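Local coordinates for photosystem II assembly protein Ycf48 (Thermosynechococcus elongatus, PDB 5OJ5) that probably assists early photosystem II assembly and the replacement of photodamaged D1, and, as a seven-bladed beta-propeller, binds the C-terminal extension of D1, at residues L59-I64 with G69-V74; L122-T125 with S130-Q133; L146-A149 with A155-I158; I164-D169 with Q175-E180; E217-T222 with N254-G259. All coordinates share one frame; numbering follows the deposited sequence.

Contact 1: residues L59-I64 with G69-V74; sequences LDMSFI and GWLVGV
The carbonyl oxygen V72 O is gripped by two backbone amides in succession: L59 N reaches it at 2.8 Å, in the carbonyl plane, and D60 N at 3.2 Å, tilted 25° from that plane. Both donors face one residue of the opposite strand, which makes this a classic beta bulge. Beyond it the antiparallel pairing is regular, and S62 and W70 exchange two bonds, W70 N to S62 O measuring 2.9 Å. M61 and L71 share one face of the sheet at a non-hydrogen-bonded pair; in one of its two conformers the thioether chain, bent at its last torsion (chi3 -62°), brings M61 CE within 4.0 Å of L71 CD2. Next to them G69 lies under the F63 ring, its CA 4.0 Å from the ring centroid in a CH-pi contact; having no side chain, this glycine lets the backbone come close under the ring. On the other face I64 CD1 meets the edge of the W70 indole, 3.8 Å from NE1, while that N-H is spent on the carbonyl of G127. The small polar residues D60 and S62 accept from the amides of V105 and F107, so their side chains bond to the strand 101-108 of the next sheet. The pair is thus the hairpin of the two inner strands of a propeller blade, bulged at one end and fastened to its neighbour.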
# COMPACT_ATOMS: atom_id res chain seq x y z
N LEU A 59 -0.41 7.40 -4.91
CA LEU A 59 0.12 6.05 -4.75
C LEU A 59 0.49 5.67 -3.34
O LEU A 59 0.51 4.48 -3.02
CB LEU A 59 1.29 5.84 -5.69
CG LEU A 59 0.94 5.99 -7.18
CD1 LEU A 59 2.21 5.88 -8.01
CD2 LEU A 59 -0.07 4.92 -7.59
N ASP A 60 0.85 6.62 -2.48
CA ASP A 60 1.28 6.26 -1.14
C ASP A 60 1.16 7.46 -0.22
O ASP A 60 1.05 8.61 -0.66
CB ASP A 60 2.70 5.69 -1.15
CG ASP A 60 3.00 4.82 0.07
OD1 ASP A 60 2.05 4.37 0.78
OD2 ASP A 60 4.21 4.58 0.29
N MET A 61 1.22 7.19 1.09
CA MET A 61 1.05 8.20 2.13
C MET A 61 1.80 7.74 3.37
O MET A 61 1.78 6.56 3.68
CB MET A 61 -0.45 8.40 2.39
CG MET A 61 -0.80 9.43 3.45
SD MET A 61 -2.55 9.51 3.88
CE MET A 61 -3.29 9.97 2.33
N SER A 62 2.39 8.68 4.10
CA SER A 62 3.07 8.37 5.36
C SER A 62 3.03 9.58 6.27
O SER A 62 3.11 10.73 5.80
CB SER A 62 4.51 7.92 5.09
OG SER A 62 5.15 7.48 6.27
N PHE A 63 2.91 9.33 7.57
CA PHE A 63 2.82 10.38 8.56
C PHE A 63 4.08 10.46 9.43
O PHE A 63 4.65 9.45 9.86
CB PHE A 63 1.58 10.20 9.44
CG PHE A 63 0.34 10.77 8.81
CD1 PHE A 63 -0.13 12.04 9.14
CD2 PHE A 63 -0.34 10.07 7.85
CE1 PHE A 63 -1.23 12.59 8.52
CE2 PHE A 63 -1.47 10.64 7.21
CZ PHE A 63 -1.89 11.90 7.55
N ILE A 64 4.47 11.69 9.73
CA ILE A 64 5.48 11.97 10.75
C ILE A 64 4.92 11.74 12.14
O ILE A 64 5.55 11.14 13.00
CB ILE A 64 5.94 13.43 10.59
CG1 ILE A 64 6.70 13.58 9.28
CG2 ILE A 64 6.79 13.87 11.80
CD1 ILE A 64 6.64 14.84 8.56
N GLY A 69 1.78 14.90 7.76
CA GLY A 69 2.06 13.80 6.87
C GLY A 69 2.18 14.24 5.43
O GLY A 69 1.98 15.42 5.09
N TRP A 70 2.51 13.28 4.58
CA TRP A 70 2.82 13.49 3.17
C TRP A 70 2.18 12.40 2.33
O TRP A 70 2.11 11.24 2.75
CB TRP A 70 4.35 13.48 2.95
CG TRP A 70 5.05 14.67 3.53
CD1 TRP A 70 5.46 14.82 4.82
CD2 TRP A 70 5.38 15.87 2.85
NE1 TRP A 70 6.02 16.08 4.98
CE2 TRP A 70 6.01 16.72 3.78
CE3 TRP A 70 5.24 16.29 1.53
CZ2 TRP A 70 6.50 17.99 3.43
CZ3 TRP A 70 5.76 17.56 1.20
CH2 TRP A 70 6.38 18.36 2.14
N LEU A 71 1.78 12.77 1.12
CA LEU A 71 1.34 11.80 0.13
C LEU A 71 2.08 12.07 -1.18
O LEU A 71 2.57 13.18 -1.43
CB LEU A 71 -0.17 11.78 -0.03
CG LEU A 71 -0.90 13.05 -0.52
CD1 LEU A 71 -0.71 13.26 -2.04
CD2 LEU A 71 -2.38 12.98 -0.17
N VAL A 72 2.17 11.01 -2.00
CA VAL A 72 2.91 11.07 -3.24
C VAL A 72 2.15 10.32 -4.32
O VAL A 72 1.36 9.40 -4.04
CB VAL A 72 4.35 10.49 -3.12
CG1 VAL A 72 5.14 11.24 -2.08
CG2 VAL A 72 4.33 8.99 -2.81
N GLY A 73 2.45 10.64 -5.59
CA GLY A 73 1.88 9.87 -6.68
C GLY A 73 2.48 10.19 -8.01
O GLY A 73 3.64 10.59 -8.15
N VAL A 74 1.62 10.03 -9.02
CA VAL A 74 1.99 10.16 -10.43
C VAL A 74 2.33 11.61 -10.75
O VAL A 74 1.84 12.54 -10.10
CB VAL A 74 0.79 9.63 -11.25
CG1 VAL A 74 0.93 9.86 -12.73
CG2 VAL A 74 0.63 8.12 -11.01

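Contact 2: residues L122-T125 with S130-Q133; sequences LHTT and SWSQ
In a propeller blade the outermost strand returns along the third, and here that hairpin, 120-124 with 132-133, is short and carries a tryptophan just after its turn. H123 and S132 form its hydrogen-bonded pair: H123 N gives to S132 O at 2.8 Å, and S132 N to H123 O at 2.9 Å. Beside them T124 serves both chemistries of a threonine. With OG1 anti to the backbone N (chi1 -178°), the hydroxyl is directed to S130 O, 2.8 Å away, and the methyl is left over the indole of W131. T124 CG2 stands 3.8 Å from the centroid of the six-membered ring, only 16° off its normal, a CH-pi contact made over the face. L122 adds its CB at 3.9 Å from W131 CE3, and its CD2 touches the aliphatic start of Q133, which suits a residue at the exposed end. A water ties the turn shut, accepting from T125 N and donating to S130 O, each at 2.9 Å. The T124 hydroxyl also receives the amides of D126 and G128, so one side-chain oxygen organises the turn. The bound D1 peptide takes backbone hydrogen bonds from W131 and packs on L122 and S132. Bonds at S130 and S132, on either side of W131 in the chain, therefore steady its backbone beside the peptide, while the T124 methyl covers one face of its indole.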
# COMPACT_ATOMS: atom_id res chain seq x y z
N LEU A 122 14.42 10.63 -2.94
CA LEU A 122 14.45 11.88 -2.20
C LEU A 122 14.48 11.58 -0.71
O LEU A 122 13.93 10.57 -0.24
CB LEU A 122 13.19 12.69 -2.50
CG LEU A 122 12.90 12.95 -3.98
CD1 LEU A 122 11.55 13.63 -4.15
CD2 LEU A 122 13.98 13.74 -4.64
N HIS A 123 15.10 12.48 0.04
CA HIS A 123 15.31 12.29 1.46
C HIS A 123 15.16 13.61 2.18
O HIS A 123 15.58 14.67 1.70
CB HIS A 123 16.72 11.69 1.66
CG HIS A 123 17.12 11.45 3.09
ND1 HIS A 123 18.20 12.08 3.66
CD2 HIS A 123 16.64 10.61 4.02
CE1 HIS A 123 18.36 11.63 4.90
NE2 HIS A 123 17.41 10.75 5.15
N THR A 124 14.64 13.53 3.40
CA THR A 124 14.51 14.67 4.29
C THR A 124 14.85 14.23 5.71
O THR A 124 14.56 13.10 6.11
CB THR A 124 13.05 15.26 4.25
OG1 THR A 124 12.98 16.40 5.09
CG2 THR A 124 12.00 14.29 4.72
N THR A 125 15.39 15.16 6.48
CA THR A 125 15.57 14.95 7.91
C THR A 125 14.79 15.94 8.74
O THR A 125 14.92 15.92 9.97
CB THR A 125 17.05 14.99 8.30
OG1 THR A 125 17.56 16.26 7.92
CG2 THR A 125 17.81 13.89 7.62
N SER A 130 12.75 20.45 3.90
CA SER A 130 13.75 20.48 2.85
C SER A 130 13.96 19.05 2.40
O SER A 130 14.07 18.13 3.22
CB SER A 130 15.04 21.10 3.27
OG SER A 130 15.53 20.46 4.38
N TRP A 131 14.01 18.88 1.10
CA TRP A 131 14.24 17.59 0.49
C TRP A 131 15.52 17.67 -0.34
O TRP A 131 15.77 18.68 -1.00
CB TRP A 131 13.08 17.22 -0.46
CG TRP A 131 11.75 16.93 0.20
CD1 TRP A 131 10.75 17.82 0.47
CD2 TRP A 131 11.32 15.67 0.69
NE1 TRP A 131 9.71 17.17 1.07
CE2 TRP A 131 10.03 15.84 1.23
CE3 TRP A 131 11.91 14.40 0.72
CZ2 TRP A 131 9.30 14.80 1.77
CZ3 TRP A 131 11.17 13.35 1.28
CH2 TRP A 131 9.89 13.56 1.80
N SER A 132 16.26 16.58 -0.36
CA SER A 132 17.42 16.42 -1.20
C SER A 132 17.25 15.16 -2.03
O SER A 132 16.62 14.19 -1.62
CB SER A 132 18.69 16.31 -0.37
OG SER A 132 18.84 17.49 0.40
N GLN A 133 17.84 15.19 -3.21
CA GLN A 133 17.88 14.05 -4.08
C GLN A 133 19.13 13.24 -3.78
O GLN A 133 20.24 13.78 -3.70
CB GLN A 133 17.81 14.50 -5.53
CG GLN A 133 17.80 13.32 -6.45
CD GLN A 133 17.39 13.70 -7.86
OE1 GLN A 133 17.24 14.89 -8.21
NE2 GLN A 133 17.22 12.69 -8.70
O HOH W 1 16.21 17.58 5.15

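Contact 3: residues L146-A149 with A155-I158; sequences LIKA and AEMI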
# COMPACT_ATOMS: atom_id res chain seq x y z
N LEU A 146 9.61 0.37 -3.42
CA LEU A 146 9.19 0.56 -2.04
C LEU A 146 10.39 1.04 -1.26
O LEU A 146 11.50 0.54 -1.45
CB LEU A 146 8.67 -0.78 -1.47
CG LEU A 146 8.22 -0.76 -0.01
CD1 LEU A 146 7.17 -1.82 0.18
CD2 LEU A 146 9.35 -1.05 0.96
N ILE A 147 10.17 1.99 -0.35
CA ILE A 147 11.17 2.36 0.65
C ILE A 147 10.50 2.33 1.99
O ILE A 147 9.32 2.68 2.13
CB ILE A 147 11.79 3.73 0.32
CG1 ILE A 147 13.01 4.02 1.21
CG2 ILE A 147 10.79 4.86 0.36
CD1 ILE A 147 14.15 4.51 0.64
N LYS A 148 11.24 1.86 2.99
CA LYS A 148 10.78 1.82 4.37
C LYS A 148 11.80 2.52 5.25
O LYS A 148 12.96 2.08 5.33
CB LYS A 148 10.54 0.38 4.83
CG LYS A 148 10.14 0.32 6.29
CD LYS A 148 8.74 0.87 6.52
CE LYS A 148 8.24 0.74 7.90
NZ LYS A 148 6.86 1.37 8.02
N ALA A 149 11.36 3.59 5.91
CA ALA A 149 12.21 4.32 6.85
C ALA A 149 12.32 3.53 8.14
O ALA A 149 11.30 3.14 8.71
CB ALA A 149 11.58 5.66 7.18
N ALA A 155 17.31 2.68 6.28
CA ALA A 155 16.13 2.46 5.45
C ALA A 155 16.36 1.20 4.63
O ALA A 155 17.50 0.78 4.40
CB ALA A 155 15.86 3.63 4.52
N GLU A 156 15.27 0.61 4.17
CA GLU A 156 15.32 -0.50 3.23
C GLU A 156 14.54 -0.17 1.98
O GLU A 156 13.52 0.49 2.04
CB GLU A 156 14.84 -1.74 3.83
CG GLU A 156 13.61 -1.79 4.47
CD GLU A 156 13.53 -3.04 5.35
OE1 GLU A 156 12.48 -3.67 5.35
OE2 GLU A 156 14.52 -3.45 6.03
N MET A 157 15.06 -0.64 0.85
CA MET A 157 14.49 -0.37 -0.46
C MET A 157 14.33 -1.67 -1.23
O MET A 157 15.21 -2.54 -1.20
CB MET A 157 15.46 0.58 -1.22
CG MET A 157 14.99 0.86 -2.66
SD MET A 157 15.87 2.11 -3.55
CE MET A 157 17.57 1.52 -3.43
N ILE A 158 13.22 -1.79 -1.94
CA ILE A 158 12.99 -2.93 -2.82
C ILE A 158 12.73 -2.38 -4.21
O ILE A 158 11.94 -1.44 -4.38
CB ILE A 158 11.82 -3.82 -2.35
CG1 ILE A 158 12.13 -4.26 -0.92
CG2 ILE A 158 11.68 -5.04 -3.27
CD1 ILE A 158 11.25 -5.39 -0.40
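E156 CG sits between its backbone N and carbonyl carbon (chi1 52°), a setting that lays it against K148 CB at 3.8 Å; K148 CG is anti to the backbone N (chi1 176°), and the lysine chain, bent at chi2, leads its amine away. The two residues form a hydrogen-bonded pair in the hairpin of the two inner strands of a propeller blade, 144-151 with 154-159. Only their aliphatic portions meet; the carboxylate has its partners further on, E156 OE1 making a salt bridge with R190 and a hydrogen bond with Y196 of the adjoining sheet, which probably favours its charged form in a buried setting. L146 and I158 stand on the same face, CB to CB at 4.5 Å, and both pack on L188. The opposite face is apolar: I147, A149, A155 and M157 look towards the preceding sheet, where W113 touches I147 and both alanines, and M121 meets I147. Small alanines suit a place close to an indole. Four backbone bonds hold the strands, the shortest being K148 N to E156 O at 2.8 Å. The methyl of A155 also settles close to the backbone, with A155 CB 3.4 Å from K148 O.

Contact 4: residues I164-D169 with Q175-E180; sequences IYRTKD and QALVQE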
# COMPACT_ATOMS: atom_id res chain seq x y z
N ILE A 164 16.66 -6.23 -3.07
CA ILE A 164 16.45 -5.65 -1.75
C ILE A 164 17.78 -5.10 -1.25
O ILE A 164 18.80 -5.81 -1.26
CB ILE A 164 15.92 -6.69 -0.74
CG1 ILE A 164 14.65 -7.35 -1.27
CG2 ILE A 164 15.73 -6.04 0.63
CD1 ILE A 164 14.06 -8.40 -0.33
N TYR A 165 17.77 -3.85 -0.80
CA TYR A 165 18.95 -3.13 -0.32
C TYR A 165 18.64 -2.46 1.01
O TYR A 165 17.50 -2.08 1.28
CB TYR A 165 19.36 -2.04 -1.30
CG TYR A 165 19.76 -2.62 -2.62
CD1 TYR A 165 21.08 -2.89 -2.90
CD2 TYR A 165 18.78 -2.91 -3.59
CE1 TYR A 165 21.44 -3.49 -4.10
CE2 TYR A 165 19.11 -3.48 -4.78
CZ TYR A 165 20.45 -3.78 -5.01
OH TYR A 165 20.76 -4.35 -6.21
N ARG A 166 19.67 -2.26 1.82
CA ARG A 166 19.54 -1.52 3.06
C ARG A 166 20.65 -0.49 3.17
O ARG A 166 21.79 -0.74 2.78
CB ARG A 166 19.58 -2.47 4.28
CG ARG A 166 19.20 -1.90 5.64
CD ARG A 166 19.25 -2.98 6.76
NE ARG A 166 18.06 -3.85 6.75
CZ ARG A 166 18.10 -5.18 6.75
NH1 ARG A 166 19.27 -5.80 6.72
NH2 ARG A 166 16.97 -5.88 6.76
N THR A 167 20.33 0.67 3.71
CA THR A 167 21.32 1.67 4.10
C THR A 167 21.25 1.85 5.60
O THR A 167 20.17 1.75 6.22
CB THR A 167 21.09 3.04 3.39
OG1 THR A 167 22.18 3.92 3.66
CG2 THR A 167 19.81 3.72 3.83
N LYS A 168 22.41 2.18 6.17
CA LYS A 168 22.52 2.58 7.57
C LYS A 168 23.12 3.96 7.69
O LYS A 168 23.35 4.42 8.82
CB LYS A 168 23.35 1.56 8.33
CG LYS A 168 22.75 0.19 8.35
CD LYS A 168 23.71 -0.81 9.04
CE LYS A 168 23.18 -2.21 9.07
NZ LYS A 168 24.19 -3.13 9.67
N ASP A 169 23.44 4.62 6.58
CA ASP A 169 24.15 5.89 6.62
C ASP A 169 23.45 6.92 5.75
O ASP A 169 24.07 7.68 4.99
CB ASP A 169 25.64 5.76 6.28
CG ASP A 169 25.92 5.22 4.88
OD1 ASP A 169 25.00 4.86 4.13
OD2 ASP A 169 27.13 5.17 4.54
N GLN A 175 23.76 -1.76 1.06
CA GLN A 175 24.16 -3.16 1.07
C GLN A 175 23.08 -3.96 0.38
O GLN A 175 21.90 -3.82 0.70
CB GLN A 175 24.31 -3.63 2.52
CG GLN A 175 24.33 -5.19 2.72
CD GLN A 175 24.29 -5.57 4.20
OE1 GLN A 175 24.19 -4.69 5.05
NE2 GLN A 175 24.29 -6.87 4.50
N ALA A 176 23.48 -4.81 -0.53
CA ALA A 176 22.57 -5.71 -1.21
C ALA A 176 22.22 -6.87 -0.29
O ALA A 176 23.11 -7.57 0.22
CB ALA A 176 23.22 -6.21 -2.49
N LEU A 177 20.95 -7.05 -0.03
CA LEU A 177 20.45 -8.20 0.71
C LEU A 177 19.96 -9.28 -0.22
O LEU A 177 20.19 -10.46 0.05
CB LEU A 177 19.32 -7.80 1.65
CG LEU A 177 19.66 -6.68 2.62
CD1 LEU A 177 18.45 -6.42 3.48
CD2 LEU A 177 20.87 -6.98 3.42
N VAL A 178 19.32 -8.89 -1.33
CA VAL A 178 18.87 -9.84 -2.34
C VAL A 178 19.19 -9.22 -3.69
O VAL A 178 18.72 -8.12 -3.99
CB VAL A 178 17.35 -10.12 -2.25
CG1 VAL A 178 16.87 -10.98 -3.43
CG2 VAL A 178 17.00 -10.78 -0.93
N GLN A 179 19.96 -9.95 -4.51
CA GLN A 179 20.26 -9.52 -5.87
C GLN A 179 19.65 -10.43 -6.92
O GLN A 179 19.76 -10.13 -8.12
CB GLN A 179 21.78 -9.51 -6.10
CG GLN A 179 22.44 -8.49 -5.24
CD GLN A 179 23.90 -8.31 -5.56
OE1 GLN A 179 24.25 -7.68 -6.54
NE2 GLN A 179 24.77 -8.83 -4.70
N GLU A 180 18.98 -11.50 -6.52
CA GLU A 180 18.38 -12.44 -7.49
C GLU A 180 16.99 -11.92 -7.81
O GLU A 180 16.06 -12.05 -7.01
CB GLU A 180 18.33 -13.84 -6.88
CG GLU A 180 19.65 -14.42 -6.56
CD GLU A 180 19.86 -14.58 -5.08
OE1 GLU A 180 20.33 -15.68 -4.69
OE2 GLU A 180 19.57 -13.59 -4.33
O HOH W 2 23.04 -5.30 -6.96
O HOH W 3 21.96 -4.78 6.46
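I164 O takes two amides at once, L177 N at 2.8 Å and V178 N at 3.1 Å, a classic beta bulge in the outer hairpin of a propeller blade. This end is the tightly packed one. I164 CD1 rests on V178 CG2 at 3.8 Å while the other branch of the isoleucine, CG2, meets L177 CD1, the two side chains crossing at about a right angle. Branched aliphatic residues fit here, because W209 of the next blade lies against all three. The bulge also turns L177 toward strand 164-167, bringing its CD1 over one face of the R166 guanidinium, 3.4 Å from NH1; the arginine is bent at chi3 (-78°), which folds its flat end back across the leucine. On the opposite face Y165 leans on A176, its CE1 3.6 Å from A176 CB, a small residue on which a ring can rest closely. Farther out the contacts pass through water. R166 and Q175 still pair by backbone, with Q175 N to R166 O at 2.8 Å, but their side-chain ends are bridged by a water that accepts from R166 NH1 and donates to Q175 OE1. A second water, in the plane of the Y165 ring and at its edge, lies 2.6 Å from Y165 OH and donates to Q179 OE1 at 2.7 Å.

Contact 5: residues E217-T222 with N254-G259; sequences EPHNRT and NSENWG
T222, E256, W258 and H219 share the small surface buried here, and T222 contributes most. Its side chain meets that of W258 at about a right angle. T222 OG1 lies between its backbone N and carbonyl carbon (chi1 52°), and this places the oxygen 3.6 Å from W258 CG while the methyl, T222 CG2, comes 3.8 Å from W258 CD1. Hydroxyl and methyl thus both lie against the CG-CD1 side of the indole, as a short branched residue such as threonine allows. The tryptophan packs on L238, M240 and A248 of the next blade, and its NE1 makes a weak hydrogen bond to the hydroxyl of Y206. The second meeting is between H219 and E256. E256 OE1 approaches the edge of the imidazole near the ring plane, 3.5 Å from H219 CE1, which may be a weak C-H...O contact, and the two planes are 47° apart. E256 CG completes the touch at 3.8 Å from H219 ND1. The other ring nitrogen, H219 NE2, is engaged with the hydroxyl of T208, and Y206 stacks on the ring, which together hold the imidazole in place. E256 is presented by a type I turn from N254 to N257, in which N254 OD1 accepts from E256 N at 3.1 Å as an Asx turn. Strand 217-220 is the outermost of its blade and belongs with T222 to the Arg-rich patch, so this is a surface contact between neighbouring blades of a beta-propeller.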
# COMPACT_ATOMS: atom_id res chain seq x y z
N GLU A 217 11.66 -16.84 -1.72
CA GLU A 217 11.18 -18.22 -1.76
C GLU A 217 9.86 -18.27 -2.51
O GLU A 217 8.89 -17.65 -2.04
CB GLU A 217 10.98 -18.72 -0.33
CG GLU A 217 10.42 -20.12 -0.22
CD GLU A 217 10.62 -20.69 1.18
OE1 GLU A 217 10.64 -21.93 1.32
OE2 GLU A 217 10.76 -19.89 2.14
N PRO A 218 9.76 -18.98 -3.64
CA PRO A 218 8.48 -19.06 -4.36
C PRO A 218 7.55 -20.07 -3.72
O PRO A 218 7.99 -21.07 -3.12
CB PRO A 218 8.91 -19.54 -5.76
CG PRO A 218 10.14 -20.35 -5.51
CD PRO A 218 10.84 -19.67 -4.36
N HIS A 219 6.27 -19.82 -3.87
CA HIS A 219 5.20 -20.67 -3.35
C HIS A 219 4.12 -20.76 -4.43
O HIS A 219 3.71 -19.74 -4.99
CB HIS A 219 4.56 -20.06 -2.11
CG HIS A 219 5.52 -19.79 -1.02
ND1 HIS A 219 5.92 -20.73 -0.11
CD2 HIS A 219 6.20 -18.66 -0.72
CE1 HIS A 219 6.79 -20.18 0.73
NE2 HIS A 219 6.94 -18.91 0.39
N ASN A 220 3.66 -21.96 -4.79
CA ASN A 220 2.57 -21.98 -5.78
C ASN A 220 1.28 -21.43 -5.17
O ASN A 220 1.04 -21.49 -3.96
CB ASN A 220 2.30 -23.39 -6.35
CG ASN A 220 1.67 -23.36 -7.77
OD1 ASN A 220 1.38 -22.29 -8.36
ND2 ASN A 220 1.51 -24.57 -8.35
N ARG A 221 0.45 -20.88 -6.03
CA ARG A 221 -0.88 -20.42 -5.65
C ARG A 221 -1.75 -21.63 -5.30
O ARG A 221 -1.44 -22.78 -5.64
CB ARG A 221 -1.51 -19.53 -6.72
CG ARG A 221 -2.04 -20.26 -7.94
CD ARG A 221 -2.61 -19.25 -8.87
NE ARG A 221 -3.33 -19.84 -10.00
CZ ARG A 221 -2.77 -20.28 -11.12
NH1 ARG A 221 -1.45 -20.23 -11.27
NH2 ARG A 221 -3.54 -20.80 -12.07
N THR A 222 -2.85 -21.37 -4.61
CA THR A 222 -3.68 -22.42 -4.07
C THR A 222 -5.10 -22.34 -4.61
O THR A 222 -6.00 -23.06 -4.13
CB THR A 222 -3.62 -22.45 -2.55
OG1 THR A 222 -3.89 -21.14 -2.06
CG2 THR A 222 -2.22 -22.88 -2.07
N ASN A 254 0.19 -23.34 9.78
CA ASN A 254 1.07 -23.62 8.64
C ASN A 254 0.73 -22.56 7.60
O ASN A 254 -0.32 -22.65 6.96
CB ASN A 254 0.83 -25.03 8.12
CG ASN A 254 1.75 -25.39 6.97
OD1 ASN A 254 2.48 -24.55 6.44
ND2 ASN A 254 1.72 -26.66 6.57
N SER A 255 1.60 -21.57 7.46
CA SER A 255 1.33 -20.44 6.58
C SER A 255 1.35 -20.81 5.11
O SER A 255 0.97 -19.98 4.27
CB SER A 255 2.29 -19.27 6.85
OG SER A 255 3.62 -19.61 6.50
N GLU A 256 1.78 -22.01 4.76
CA GLU A 256 1.65 -22.46 3.39
C GLU A 256 0.36 -23.22 3.12
O GLU A 256 0.09 -23.54 1.96
CB GLU A 256 2.88 -23.27 2.95
CG GLU A 256 4.13 -22.40 2.82
CD GLU A 256 5.40 -23.20 2.96
OE1 GLU A 256 6.47 -22.60 3.26
OE2 GLU A 256 5.33 -24.43 2.75
N ASN A 257 -0.46 -23.46 4.15
CA ASN A 257 -1.79 -24.01 3.99
C ASN A 257 -2.83 -22.89 4.04
O ASN A 257 -2.69 -21.93 4.80
CB ASN A 257 -2.11 -25.06 5.06
CG ASN A 257 -1.58 -26.47 4.72
OD1 ASN A 257 -0.90 -27.09 5.54
ND2 ASN A 257 -1.90 -26.96 3.52
N TRP A 258 -3.87 -23.03 3.24
CA TRP A 258 -4.79 -21.94 2.99
C TRP A 258 -6.20 -22.44 3.26
O TRP A 258 -6.53 -23.61 3.02
CB TRP A 258 -4.61 -21.40 1.56
CG TRP A 258 -3.40 -20.57 1.42
CD1 TRP A 258 -2.10 -20.98 1.19
CD2 TRP A 258 -3.32 -19.18 1.66
NE1 TRP A 258 -1.25 -19.93 1.21
CE2 TRP A 258 -1.97 -18.80 1.49
CE3 TRP A 258 -4.27 -18.18 1.95
CZ2 TRP A 258 -1.55 -17.52 1.61
CZ3 TRP A 258 -3.82 -16.89 2.07
CH2 TRP A 258 -2.48 -16.59 1.87
N GLY A 259 -7.02 -21.54 3.78
CA GLY A 259 -8.40 -21.83 4.12
C GLY A 259 -9.34 -21.75 2.94
O GLY A 259 -8.92 -21.64 1.78

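In the fold
Contacts 1 and 3 are buried hairpins of inner strands, each in its own blade, whereas contacts 2 and 4 are outer hairpins, only partly buried and bridged by water. Contacts 3 and 4 hold the same sheet: strands 154-159 and 164-167 are neighbours, with M157 N probably bonded to Y165 O at 2.9 Å. Contacts 1 and 2 belong to successive blades and touch where the W70 and W131 rings meet edge-to-face. Contact 5, across the chain's centre from contacts 1 and 2, joins two blades at the surface. Backbone bonds dominate within the hairpins of contacts 1 to 4; contact 5 has none across it and relies on side chains.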